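Local atomic coordinates of pyridoxal phosphate homeostasis protein (Bifidobacterium adolescentis ATCC 15703, PDB entry 3CPG), a protein that probably binds pyridoxal 5'-phosphate and takes part in keeping the cellular supply of this cofactor in balance. Residues A[33-38]-A[249-254]; A[49-54]-A[258-263]; A[71-76]-A[113-118]; A[219-224]-A[242-247]. All blocks are in the same frame, centred on the assembly; numbering follows the deposited sequence.

Contact 1. Residues A[33-38]-A[249-254]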
loop_
_atom_site.group_PDB
_atom_site.type_symbol
_atom_site.label_atom_id
_atom_site.label_comp_id
_atom_site.label_asym_id
_atom_site.label_seq_id
_atom_site.Cartn_x
_atom_site.Cartn_y
_atom_site.Cartn_z
ATOM N N LEU A 33 13.454 -7.791 -5.001
ATOM C CA LEU A 33 12.968 -7.836 -6.374
ATOM C C LEU A 33 13.183 -9.229 -6.943
ATOM O O LEU A 33 12.329 -9.747 -7.666
ATOM C CB LEU A 33 13.683 -6.801 -7.242
ATOM C CG LEU A 33 13.273 -5.353 -6.983
ATOM C CD1 LEU A 33 14.107 -4.422 -7.851
ATOM C CD2 LEU A 33 11.788 -5.180 -7.278
ATOM N N ASP A 34 14.322 -9.837 -6.615
ATOM C CA ASP A 34 14.611 -11.184 -7.090
ATOM C C ASP A 34 13.619 -12.168 -6.474
ATOM O O ASP A 34 13.139 -13.076 -7.149
ATOM C CB ASP A 34 16.042 -11.609 -6.732
ATOM C CG ASP A 34 17.099 -10.858 -7.530
ATOM O OD1 ASP A 34 16.777 -10.314 -8.607
ATOM O OD2 ASP A 34 18.265 -10.830 -7.084
ATOM N N ARG A 35 13.311 -11.989 -5.192
ATOM C CA ARG A 35 12.360 -12.873 -4.517
ATOM C C ARG A 35 10.991 -12.755 -5.170
ATOM O O ARG A 35 10.297 -13.753 -5.371
ATOM C CB ARG A 35 12.246 -12.520 -3.030
ATOM C CG ARG A 35 13.427 -12.969 -2.193
ATOM C CD ARG A 35 13.290 -12.506 -0.751
ATOM N NE ARG A 35 12.100 -13.051 -0.104
ATOM C CZ ARG A 35 11.734 -12.766 1.141
ATOM N NH1 ARG A 35 12.465 -11.937 1.875
ATOM N NH2 ARG A 35 10.646 -13.323 1.660
ATOM N N ILE A 36 10.594 -11.530 -5.491
ATOM C CA ILE A 36 9.309 -11.313 -6.138
ATOM C C ILE A 36 9.292 -12.052 -7.474
ATOM O O ILE A 36 8.344 -12.777 -7.775
ATOM C CB ILE A 36 9.045 -9.802 -6.346
ATOM C CG1 ILE A 36 8.878 -9.133 -4.975
ATOM C CG2 ILE A 36 7.800 -9.587 -7.210
ATOM C CD1 ILE A 36 8.719 -7.621 -5.021
ATOM N N ALA A 37 10.345 -11.883 -8.267
ATOM C CA ALA A 37 10.433 -12.556 -9.560
ATOM C C ALA A 37 10.375 -14.074 -9.387
ATOM O O ALA A 37 9.666 -14.761 -10.124
ATOM C CB ALA A 37 11.722 -12.161 -10.272
ATOM N N ALA A 38 11.112 -14.596 -8.410
ATOM C CA ALA A 38 11.123 -16.037 -8.163
ATOM C C ALA A 38 9.737 -16.527 -7.740
ATOM O O ALA A 38 9.309 -17.616 -8.128
ATOM C CB ALA A 38 12.156 -16.383 -7.083
ATOM N N ASP A 249 5.985 -13.226 4.598
ATOM C CA ASP A 249 5.047 -14.079 3.880
ATOM C C ASP A 249 4.754 -13.653 2.446
ATOM O O ASP A 249 3.726 -14.047 1.889
ATOM C CB ASP A 249 3.729 -14.148 4.659
ATOM C CG ASP A 249 3.086 -12.784 4.831
ATOM O OD1 ASP A 249 3.527 -11.843 4.141
ATOM O OD2 ASP A 249 2.140 -12.645 5.639
HETATM N N MSE A 250 5.639 -12.873 1.830
HETATM C CA MSE A 250 5.369 -12.426 0.464
HETATM C C MSE A 250 5.256 -13.553 -0.570
HETATM O O MSE A 250 4.482 -13.448 -1.523
HETATM C CB MSE A 250 6.407 -11.389 0.004
HETATM C CG MSE A 250 7.822 -11.896 -0.154
HETATM SE SE MSE A 250 8.974 -10.533 -0.929
HETATM C CE MSE A 250 9.530 -9.684 0.688
ATOM N N GLU A 251 6.019 -14.629 -0.395
ATOM C CA GLU A 251 5.944 -15.747 -1.334
ATOM C C GLU A 251 4.521 -16.313 -1.352
ATOM O O GLU A 251 3.958 -16.567 -2.415
ATOM C CB GLU A 251 6.925 -16.859 -0.939
ATOM C CG GLU A 251 8.374 -16.657 -1.371
ATOM C CD GLU A 251 9.068 -15.523 -0.647
ATOM O OE1 GLU A 251 8.658 -15.189 0.486
ATOM O OE2 GLU A 251 10.042 -14.981 -1.209
ATOM N N LEU A 252 3.941 -16.504 -0.171
ATOM C CA LEU A 252 2.586 -17.039 -0.067
ATOM C C LEU A 252 1.558 -16.055 -0.632
ATOM O O LEU A 252 0.604 -16.447 -1.304
ATOM C CB LEU A 252 2.254 -17.344 1.397
ATOM C CG LEU A 252 3.107 -18.414 2.085
ATOM C CD1 LEU A 252 2.806 -18.429 3.576
ATOM C CD2 LEU A 252 2.826 -19.774 1.462
ATOM N N ALA A 253 1.761 -14.773 -0.358
ATOM C CA ALA A 253 0.849 -13.749 -0.849
ATOM C C ALA A 253 0.846 -13.759 -2.369
ATOM O O ALA A 253 -0.205 -13.698 -3.000
ATOM C CB ALA A 253 1.279 -12.374 -0.342
ATOM N N ILE A 254 2.030 -13.840 -2.957
ATOM C CA ILE A 254 2.131 -13.842 -4.406
ATOM C C ILE A 254 1.503 -15.104 -4.998
ATOM O O ILE A 254 0.874 -15.052 -6.056
ATOM C CB ILE A 254 3.601 -13.674 -4.842
ATOM C CG1 ILE A 254 4.084 -12.279 -4.421
ATOM C CG2 ILE A 254 3.732 -13.847 -6.349
ATOM C CD1 ILE A 254 5.555 -12.023 -4.637
HETATM O O HOH W 1 10.874 -15.846 -3.725
#
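Two neighbouring helices of the outer layer of a TIM barrel meet here, helix 19-42 through R35 and I36 and helix 250-255 through M250, E251 and I254. Their short segments run in roughly the same direction, 38° apart, with axes 9.8 Å from each other at the closest. On the outer side R35 grips E251 side-on. R35 NE donates to E251 OE2 at 3.0 Å and R35 NH2 to E251 OE1 at 3.0 Å, both bonds close to straight and both using syn lone pairs. Guanidinium and carboxylate are almost coplanar, 9° apart, as this two-pronged salt bridge favours. E251 reaches the arginine by bending its chain at chi2 (68°). A water joins R35 O to E251 OE2, giving that oxygen a further donor, while R35 NH2 also bonds to T247 O in the loop ahead of the second helix. Selenomethionine M250 lies beneath the ion pair: its CE sits over the centre of one guanidinium face, 3.8 Å from R35 CZ, and the two side chains cross at about a right angle. Deeper in, I254 CD1 packs against I36 CG2 at 4.2 Å. I36 and I254 both continue onto V261 of strand 260-263 and onto V50, just ahead of strand 51-55. A bidentate salt bridge toward the outside and branched aliphatic side chains inside join adjacent helices in the shell of this alpha/beta barrel.

Contact 2. Residues A[49-54]-A[258-263]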
loop_
_atom_site.group_PDB
_atom_site.type_symbol
_atom_site.label_atom_id
_atom_site.label_comp_id
_atom_site.label_asym_id
_atom_site.label_seq_id
_atom_site.Cartn_x
_atom_site.Cartn_y
_atom_site.Cartn_z
ATOM N N SER A 49 3.573 -8.747 -12.629
ATOM C CA SER A 49 2.237 -8.879 -12.062
ATOM C C SER A 49 2.191 -8.323 -10.645
ATOM O O SER A 49 1.149 -7.856 -10.187
ATOM C CB SER A 49 1.810 -10.350 -12.029
ATOM O OG SER A 49 1.656 -10.869 -13.337
ATOM N N VAL A 50 3.326 -8.376 -9.956
ATOM C CA VAL A 50 3.413 -7.903 -8.577
ATOM C C VAL A 50 4.268 -6.648 -8.464
ATOM O O VAL A 50 5.383 -6.610 -8.977
ATOM C CB VAL A 50 4.038 -8.983 -7.663
ATOM C CG1 VAL A 50 4.058 -8.501 -6.216
ATOM C CG2 VAL A 50 3.261 -10.284 -7.786
ATOM N N ARG A 51 3.743 -5.626 -7.795
ATOM C CA ARG A 51 4.497 -4.395 -7.607
ATOM C C ARG A 51 5.030 -4.341 -6.186
ATOM O O ARG A 51 4.375 -4.796 -5.240
ATOM C CB ARG A 51 3.630 -3.159 -7.876
ATOM C CG ARG A 51 3.370 -2.890 -9.348
ATOM C CD ARG A 51 2.872 -1.471 -9.577
ATOM N NE ARG A 51 1.544 -1.253 -9.012
ATOM C CZ ARG A 51 0.951 -0.066 -8.930
ATOM N NH1 ARG A 51 1.570 1.021 -9.376
ATOM N NH2 ARG A 51 -0.265 0.034 -8.410
ATOM N N LEU A 52 6.230 -3.793 -6.042
ATOM C CA LEU A 52 6.860 -3.673 -4.739
ATOM C C LEU A 52 6.619 -2.306 -4.122
ATOM O O LEU A 52 6.925 -1.277 -4.732
ATOM C CB LEU A 52 8.369 -3.904 -4.859
ATOM C CG LEU A 52 9.239 -3.528 -3.655
ATOM C CD1 LEU A 52 8.876 -4.374 -2.431
ATOM C CD2 LEU A 52 10.703 -3.727 -4.027
ATOM N N LEU A 53 6.051 -2.304 -2.920
ATOM C CA LEU A 53 5.822 -1.073 -2.179
ATOM C C LEU A 53 6.780 -1.143 -1.008
ATOM O O LEU A 53 6.761 -2.107 -0.240
ATOM C CB LEU A 53 4.383 -0.979 -1.649
ATOM C CG LEU A 53 4.060 0.169 -0.667
ATOM C CD1 LEU A 53 2.567 0.348 -0.590
ATOM C CD2 LEU A 53 4.582 -0.115 0.727
ATOM N N ALA A 54 7.638 -0.142 -0.873
ATOM C CA ALA A 54 8.565 -0.139 0.242
ATOM C C ALA A 54 7.864 0.524 1.421
ATOM O O ALA A 54 7.350 1.632 1.290
ATOM C CB ALA A 54 9.834 0.629 -0.124
ATOM N N SER A 258 -1.432 -11.751 -4.901
ATOM C CA SER A 258 -1.080 -10.387 -4.520
ATOM C C SER A 258 -0.602 -9.557 -5.710
ATOM O O SER A 258 0.096 -10.069 -6.583
ATOM C CB SER A 258 0.017 -10.407 -3.457
ATOM O OG SER A 258 0.467 -9.091 -3.186
ATOM N N THR A 259 -0.985 -8.283 -5.747
ATOM C CA THR A 259 -0.544 -7.399 -6.824
ATOM C C THR A 259 0.357 -6.319 -6.245
ATOM O O THR A 259 1.016 -5.588 -6.980
ATOM C CB THR A 259 -1.718 -6.725 -7.554
ATOM O OG1 THR A 259 -2.390 -5.824 -6.664
ATOM C CG2 THR A 259 -2.689 -7.778 -8.068
ATOM N N ILE A 260 0.367 -6.225 -4.920
ATOM C CA ILE A 260 1.207 -5.265 -4.211
ATOM C C ILE A 260 1.690 -5.895 -2.914
ATOM O O ILE A 260 0.886 -6.314 -2.088
ATOM C CB ILE A 260 0.453 -3.971 -3.815
ATOM C CG1 ILE A 260 -0.016 -3.216 -5.055
ATOM C CG2 ILE A 260 1.380 -3.077 -2.976
ATOM C CD1 ILE A 260 -0.817 -1.966 -4.723
ATOM N N VAL A 261 3.005 -5.988 -2.749
ATOM C CA VAL A 261 3.557 -6.524 -1.516
ATOM C C VAL A 261 4.164 -5.323 -0.806
ATOM O O VAL A 261 4.751 -4.458 -1.452
ATOM C CB VAL A 261 4.638 -7.604 -1.767
ATOM C CG1 VAL A 261 3.988 -8.842 -2.379
ATOM C CG2 VAL A 261 5.738 -7.065 -2.673
ATOM N N ARG A 262 3.984 -5.259 0.512
ATOM C CA ARG A 262 4.493 -4.155 1.325
ATOM C C ARG A 262 5.694 -4.656 2.117
ATOM O O ARG A 262 5.546 -5.416 3.068
ATOM C CB ARG A 262 3.397 -3.665 2.278
ATOM C CG ARG A 262 2.090 -3.309 1.583
ATOM C CD ARG A 262 1.110 -2.670 2.556
ATOM N NE ARG A 262 0.855 -3.523 3.715
ATOM C CZ ARG A 262 0.057 -4.587 3.710
ATOM N NH1 ARG A 262 -0.583 -4.942 2.604
ATOM N NH2 ARG A 262 -0.094 -5.304 4.816
ATOM N N VAL A 263 6.885 -4.209 1.729
ATOM C CA VAL A 263 8.108 -4.676 2.365
ATOM C C VAL A 263 8.912 -3.608 3.101
ATOM O O VAL A 263 9.234 -2.554 2.548
ATOM C CB VAL A 263 9.020 -5.348 1.312
ATOM C CG1 VAL A 263 10.215 -6.002 1.987
ATOM C CG2 VAL A 263 8.219 -6.380 0.520
HETATM O O HOH W 2 0.031 -3.428 -8.688
#
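R51 and L53 alternate with T259, V261 and V263 in a ladder of four backbone hydrogen bonds, 2.8 to 3.1 Å long: R51 N to T259 O, V261 N to R51 O, L53 N to V261 O and V263 N to L53 O. A water accepts from R51 NE at 2.7 Å and donates to T259 O. On one face of the sheet the side chains of L52 and V263 cross at about a right angle, L52 CD1 touching V263 CG2 at 3.6 Å. Just ahead of the strand, V50 CG1 meets V261 CG1 at 3.9 Å; chi1 of V50 (-177°) holds its CG2 near S258 O. These strands, 51-55 and 260-263, are the first and last of the parallel TIM barrel, and their pairing closes it. The residues on the other face point inward. There L53 CB packs on I260 CG2 at 3.9 Å, and L53 CD2 lies alongside R262 CB, both side chains heading the same way. Further out, R262 is held by T203 O and S243 OG, and R51 forms a salt bridge with E241, which also bonds to T259 OG1. Helix 19-42 covers L52 through V32, L33 and I36.

Contact 3. Residues A[71-76]-A[113-118]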
loop_
_atom_site.group_PDB
_atom_site.type_symbol
_atom_site.label_atom_id
_atom_site.label_comp_id
_atom_site.label_asym_id
_atom_site.label_seq_id
_atom_site.Cartn_x
_atom_site.Cartn_y
_atom_site.Cartn_z
ATOM N N GLY A 71 15.499 0.775 -7.410
ATOM C CA GLY A 71 14.442 0.112 -8.156
ATOM C C GLY A 71 13.028 0.234 -7.617
ATOM O O GLY A 71 12.074 -0.141 -8.308
ATOM N N VAL A 72 12.877 0.739 -6.396
ATOM C CA VAL A 72 11.546 0.890 -5.809
ATOM C C VAL A 72 10.764 1.982 -6.532
ATOM O O VAL A 72 11.288 3.066 -6.778
ATOM C CB VAL A 72 11.635 1.238 -4.312
ATOM C CG1 VAL A 72 10.263 1.632 -3.790
ATOM C CG2 VAL A 72 12.169 0.036 -3.540
ATOM N N ARG A 73 9.509 1.694 -6.869
ATOM C CA ARG A 73 8.675 2.656 -7.579
ATOM C C ARG A 73 7.341 2.912 -6.883
ATOM O O ARG A 73 6.385 3.363 -7.503
ATOM C CB ARG A 73 8.436 2.173 -9.009
ATOM C CG ARG A 73 9.707 2.114 -9.843
ATOM C CD ARG A 73 10.217 3.519 -10.167
ATOM N NE ARG A 73 11.454 3.498 -10.949
ATOM C CZ ARG A 73 12.670 3.407 -10.422
ATOM N NH1 ARG A 73 12.821 3.330 -9.106
ATOM N NH2 ARG A 73 13.738 3.394 -11.209
HETATM N N MSE A 74 7.287 2.609 -5.593
HETATM C CA MSE A 74 6.090 2.843 -4.804
HETATM C C MSE A 74 6.461 2.812 -3.329
HETATM O O MSE A 74 7.224 1.951 -2.899
HETATM C CB MSE A 74 5.034 1.779 -5.107
HETATM C CG MSE A 74 3.778 1.915 -4.241
HETATM SE SE MSE A 74 2.174 0.993 -4.895
HETATM C CE MSE A 74 3.027 -0.429 -5.739
ATOM N N ILE A 75 5.951 3.762 -2.552
ATOM C CA ILE A 75 6.253 3.773 -1.127
ATOM C C ILE A 75 4.983 3.943 -0.314
ATOM O O ILE A 75 3.978 4.459 -0.805
ATOM C CB ILE A 75 7.233 4.911 -0.726
ATOM C CG1 ILE A 75 6.569 6.274 -0.927
ATOM C CG2 ILE A 75 8.528 4.797 -1.532
ATOM C CD1 ILE A 75 7.426 7.447 -0.478
ATOM N N GLY A 76 5.044 3.508 0.937
ATOM C CA GLY A 76 3.906 3.621 1.822
ATOM C C GLY A 76 4.374 3.915 3.231
ATOM O O GLY A 76 5.245 3.224 3.759
ATOM N N GLU A 113 7.778 9.118 -14.941
ATOM C CA GLU A 113 7.132 7.964 -14.329
ATOM C C GLU A 113 6.590 8.411 -12.985
ATOM O O GLU A 113 7.218 9.211 -12.293
ATOM C CB GLU A 113 8.122 6.822 -14.115
ATOM C CG GLU A 113 7.469 5.580 -13.522
ATOM C CD GLU A 113 8.419 4.409 -13.401
ATOM O OE1 GLU A 113 9.528 4.477 -13.970
ATOM O OE2 GLU A 113 8.050 3.414 -12.743
ATOM N N HIS A 114 5.427 7.892 -12.616
ATOM C CA HIS A 114 4.812 8.261 -11.351
ATOM C C HIS A 114 5.072 7.215 -10.271
ATOM O O HIS A 114 4.952 6.010 -10.515
ATOM C CB HIS A 114 3.300 8.451 -11.543
ATOM C CG HIS A 114 2.573 8.819 -10.286
ATOM N ND1 HIS A 114 1.746 7.938 -9.619
ATOM C CD2 HIS A 114 2.555 9.966 -9.568
ATOM C CE1 HIS A 114 1.251 8.529 -8.547
ATOM N NE2 HIS A 114 1.726 9.761 -8.493
ATOM N N ILE A 115 5.449 7.686 -9.086
ATOM C CA ILE A 115 5.703 6.812 -7.943
ATOM C C ILE A 115 4.571 7.016 -6.935
ATOM O O ILE A 115 4.447 8.079 -6.327
ATOM C CB ILE A 115 7.054 7.139 -7.256
ATOM C CG1 ILE A 115 8.211 6.765 -8.182
ATOM C CG2 ILE A 115 7.182 6.373 -5.944
ATOM C CD1 ILE A 115 9.584 7.043 -7.601
ATOM N N PRO A 116 3.706 6.007 -6.767
ATOM C CA PRO A 116 2.607 6.161 -5.807
ATOM C C PRO A 116 3.122 6.351 -4.384
ATOM O O PRO A 116 4.123 5.754 -3.992
ATOM C CB PRO A 116 1.823 4.864 -5.972
ATOM C CG PRO A 116 2.035 4.541 -7.422
ATOM C CD PRO A 116 3.518 4.802 -7.589
ATOM N N PHE A 117 2.435 7.195 -3.620
ATOM C CA PHE A 117 2.806 7.458 -2.232
ATOM C C PHE A 117 1.546 7.095 -1.449
ATOM O O PHE A 117 0.573 7.841 -1.457
ATOM C CB PHE A 117 3.156 8.947 -2.059
ATOM C CG PHE A 117 3.815 9.292 -0.740
ATOM C CD1 PHE A 117 4.518 10.488 -0.605
ATOM C CD2 PHE A 117 3.708 8.455 0.368
ATOM C CE1 PHE A 117 5.105 10.848 0.614
ATOM C CE2 PHE A 117 4.290 8.804 1.588
ATOM C CZ PHE A 117 4.989 10.003 1.711
ATOM N N HIS A 118 1.560 5.927 -0.815
ATOM C CA HIS A 118 0.407 5.457 -0.053
ATOM C C HIS A 118 0.547 5.595 1.449
ATOM O O HIS A 118 1.649 5.723 1.977
ATOM C CB HIS A 118 0.143 3.971 -0.329
ATOM C CG HIS A 118 -0.224 3.660 -1.745
ATOM N ND1 HIS A 118 -0.789 2.459 -2.114
ATOM C CD2 HIS A 118 -0.079 4.377 -2.885
ATOM C CE1 HIS A 118 -0.979 2.448 -3.423
ATOM N NE2 HIS A 118 -0.556 3.599 -3.913
HETATM O O HOH W 3 11.357 2.716 -13.729
#
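With chi1 at 66°, I75 places CG1 between its backbone N and carbonyl carbon, and the extended chi2 then carries CD1 over the middle of the F117 ring. I75 CD1 lies 3.9 Å from the centroid of F117 and only 7° off the ring normal, a CH-pi contact. M74 leaves the chain the other way: its CG is anti to the backbone N (chi1 176°), which takes CG past P116 CB and sets the selenium over a face of the H118 imidazole, M74 SE to H118 CE1 being 3.8 Å. Between these groups the backbones pair as neighbouring parallel strands of the TIM barrel, 75-77 beside 113-119. I75 N donates to P116 O at 3.1 Å and H118 N to I75 O at 2.8 Å, both nearly straight. G76 comes close enough for its CA to approach H118 O at 3.1 Å. Before the strands pair, R73 O lies 3.2 Å from P116 CD and also meets I115 CG2. At the outer end R73 and E113 form a long salt bridge, their planes steeply inclined, and a water links R73 NE to E113 OE1. R73 NH1 turns back to V72 O and to I68 O, while H118 ND1 is bonded to E139.

Contact 4. Residues A[219-224]-A[242-247]. With ACT (acetate ion), chain B.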
loop_
_atom_site.group_PDB
_atom_site.type_symbol
_atom_site.label_atom_id
_atom_site.label_comp_id
_atom_site.label_asym_id
_atom_site.label_seq_id
_atom_site.Cartn_x
_atom_site.Cartn_y
_atom_site.Cartn_z
ATOM N N SER A 219 -6.276 -15.854 0.210
ATOM C CA SER A 219 -7.212 -16.440 -0.738
ATOM C C SER A 219 -8.567 -15.760 -0.579
ATOM O O SER A 219 -9.233 -15.440 -1.559
ATOM C CB SER A 219 -7.346 -17.943 -0.474
ATOM O OG SER A 219 -8.266 -18.540 -1.370
ATOM N N HIS A 220 -8.971 -15.534 0.668
ATOM C CA HIS A 220 -10.247 -14.890 0.933
ATOM C C HIS A 220 -10.257 -13.478 0.360
ATOM O O HIS A 220 -11.247 -13.058 -0.236
ATOM C CB HIS A 220 -10.522 -14.862 2.437
ATOM C CG HIS A 220 -11.783 -14.145 2.806
ATOM N ND1 HIS A 220 -11.867 -12.771 2.864
ATOM C CD2 HIS A 220 -13.013 -14.613 3.126
ATOM C CE1 HIS A 220 -13.096 -12.423 3.205
ATOM N NE2 HIS A 220 -13.811 -13.521 3.370
ATOM N N LEU A 221 -9.152 -12.754 0.523
ATOM C CA LEU A 221 -9.075 -11.393 0.000
ATOM C C LEU A 221 -9.196 -11.393 -1.523
ATOM O O LEU A 221 -9.896 -10.561 -2.093
ATOM C CB LEU A 221 -7.754 -10.725 0.404
ATOM C CG LEU A 221 -7.811 -9.196 0.347
ATOM C CD1 LEU A 221 -8.734 -8.683 1.443
ATOM C CD2 LEU A 221 -6.409 -8.615 0.520
ATOM N N ARG A 222 -8.515 -12.327 -2.180
ATOM C CA ARG A 222 -8.573 -12.410 -3.636
ATOM C C ARG A 222 -9.995 -12.697 -4.121
ATOM O O ARG A 222 -10.479 -12.057 -5.053
ATOM C CB ARG A 222 -7.641 -13.504 -4.165
ATOM C CG ARG A 222 -7.643 -13.579 -5.689
ATOM C CD ARG A 222 -6.914 -14.793 -6.236
ATOM N NE ARG A 222 -7.638 -16.037 -5.984
ATOM C CZ ARG A 222 -7.296 -16.928 -5.062
ATOM N NH1 ARG A 222 -6.229 -16.721 -4.294
ATOM N NH2 ARG A 222 -8.022 -18.029 -4.909
ATOM N N LYS A 223 -10.656 -13.667 -3.497
ATOM C CA LYS A 223 -12.021 -14.015 -3.891
ATOM C C LYS A 223 -12.967 -12.841 -3.676
ATOM O O LYS A 223 -13.856 -12.589 -4.488
ATOM C CB LYS A 223 -12.517 -15.225 -3.097
ATOM C CG LYS A 223 -11.805 -16.519 -3.445
ATOM C CD LYS A 223 -12.386 -17.686 -2.667
ATOM C CE LYS A 223 -11.671 -18.980 -3.013
ATOM N NZ LYS A 223 -12.259 -20.141 -2.281
ATOM N N THR A 224 -12.778 -12.134 -2.567
ATOM C CA THR A 224 -13.609 -10.980 -2.252
ATOM C C THR A 224 -13.419 -9.920 -3.333
ATOM O O THR A 224 -14.382 -9.334 -3.817
ATOM C CB THR A 224 -13.238 -10.402 -0.874
ATOM O OG1 THR A 224 -13.558 -11.363 0.142
ATOM C CG2 THR A 224 -14.001 -9.107 -0.606
ATOM N N LEU A 242 -4.639 -6.048 -4.828
ATOM C CA LEU A 242 -4.633 -6.896 -3.647
ATOM C C LEU A 242 -3.308 -6.574 -2.979
ATOM O O LEU A 242 -2.255 -7.057 -3.393
ATOM C CB LEU A 242 -4.694 -8.379 -4.017
ATOM C CG LEU A 242 -6.063 -8.875 -4.491
ATOM C CD1 LEU A 242 -5.955 -10.332 -4.930
ATOM C CD2 LEU A 242 -7.076 -8.724 -3.368
ATOM N N SER A 243 -3.364 -5.717 -1.967
ATOM C CA SER A 243 -2.165 -5.320 -1.239
ATOM C C SER A 243 -2.037 -6.284 -0.075
ATOM O O SER A 243 -2.725 -6.149 0.934
ATOM C CB SER A 243 -2.308 -3.887 -0.725
ATOM O OG SER A 243 -1.145 -3.468 -0.030
HETATM N N MSE A 244 -1.167 -7.274 -0.235
HETATM C CA MSE A 244 -0.964 -8.279 0.797
HETATM C C MSE A 244 0.387 -8.956 0.642
HETATM O O MSE A 244 0.873 -9.147 -0.475
HETATM C CB MSE A 244 -2.091 -9.320 0.738
HETATM C CG MSE A 244 -2.264 -10.006 -0.623
HETATM SE SE MSE A 244 -3.910 -11.021 -0.713
HETATM C CE MSE A 244 -3.457 -12.241 -2.089
ATOM N N GLY A 245 0.983 -9.318 1.771
ATOM C CA GLY A 245 2.283 -9.956 1.759
ATOM C C GLY A 245 3.341 -8.953 2.177
ATOM O O GLY A 245 3.368 -7.826 1.687
HETATM N N MSE A 246 4.202 -9.358 3.100
HETATM C CA MSE A 246 5.271 -8.499 3.580
HETATM C C MSE A 246 6.543 -9.334 3.611
HETATM O O MSE A 246 6.606 -10.378 2.961
HETATM C CB MSE A 246 4.920 -7.956 4.963
HETATM C CG MSE A 246 3.616 -7.174 4.948
HETATM SE SE MSE A 246 3.217 -6.190 6.567
HETATM C CE MSE A 246 2.815 -7.706 7.650
ATOM N N THR A 247 7.549 -8.890 4.357
ATOM C CA THR A 247 8.817 -9.615 4.409
ATOM C C THR A 247 8.723 -11.103 4.740
ATOM O O THR A 247 9.361 -11.928 4.087
ATOM C CB THR A 247 9.796 -8.962 5.416
ATOM O OG1 THR A 247 10.141 -7.647 4.965
ATOM C CG2 THR A 247 11.075 -9.795 5.540
HETATM C C ACT B . 8.092 -5.994 6.951
HETATM O O ACT B . 8.702 -5.039 7.399
HETATM O OXT ACT B . 8.052 -6.183 5.747
HETATM C CH3 ACT B . 7.387 -6.942 7.890
#
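Side-chain packing alone, through L221, R222, L242 and M244, joins the helical segment 219-224 to 242-247, without a polar bond between them. The contact belongs to a beta-alpha-beta unit of the TIM barrel, in which helix 211-231 leads from strand 196-202 to strand 241-243 and packs against the latter. L242 works as a forked wedge. Its CD2 branch presses on L221, 3.8 Å from L221 CG and close to L221 O, while its CD1 branch lies 3.6 Å from R222 CA and also meets R222 CB and CG. L221 has CG anti to its backbone N (chi1 -159°) and slides past both L242 and M244, each pair pointing in opposite directions. Selenomethionine M244 extends beyond CG to bring its SE atom against L221 CD2 at 3.7 Å. R222 lends this contact its aliphatic base, whereas its guanidinium leads away to a salt bridge with E256. Behind the apolar layer, L221 continues onto L201 of strand 196-202, and M244 also touches F218 of the helix. On the barrel side S243 turns from the helix and bonds through OG to E139. Further along, the chain reaches an acetate ion, probably from the crystallisation liquor, which G264 N and T265 N also hold; T247 grips its OXT oxygen twice, from N at 3.1 Å and from OG1 at 2.7 Å.

Overall arrangement
From the N terminus, helix 19-42 opens contact 1 and strand 51-55 opens contact 2. Contact 3 then closes a short loop, 71-76 to 113-118, within both of these long spans, and joins neighbouring strands of the barrel wall. Contact 4 follows contact 3 in series, 219-224 to 242-247, also within both long spans, tying a helix to the strand after it. Helix 250-255 next completes contact 1, and strand 260-263 completes contact 2, so these two cross. Strand 51-55 pairs with 75-77 as well as 260-263, linking contacts 2 and 3 in one sheet; S258 and R262 bond to 242-247, bringing in contact 4. Contact 1 lies outside contact 2, helices over strands.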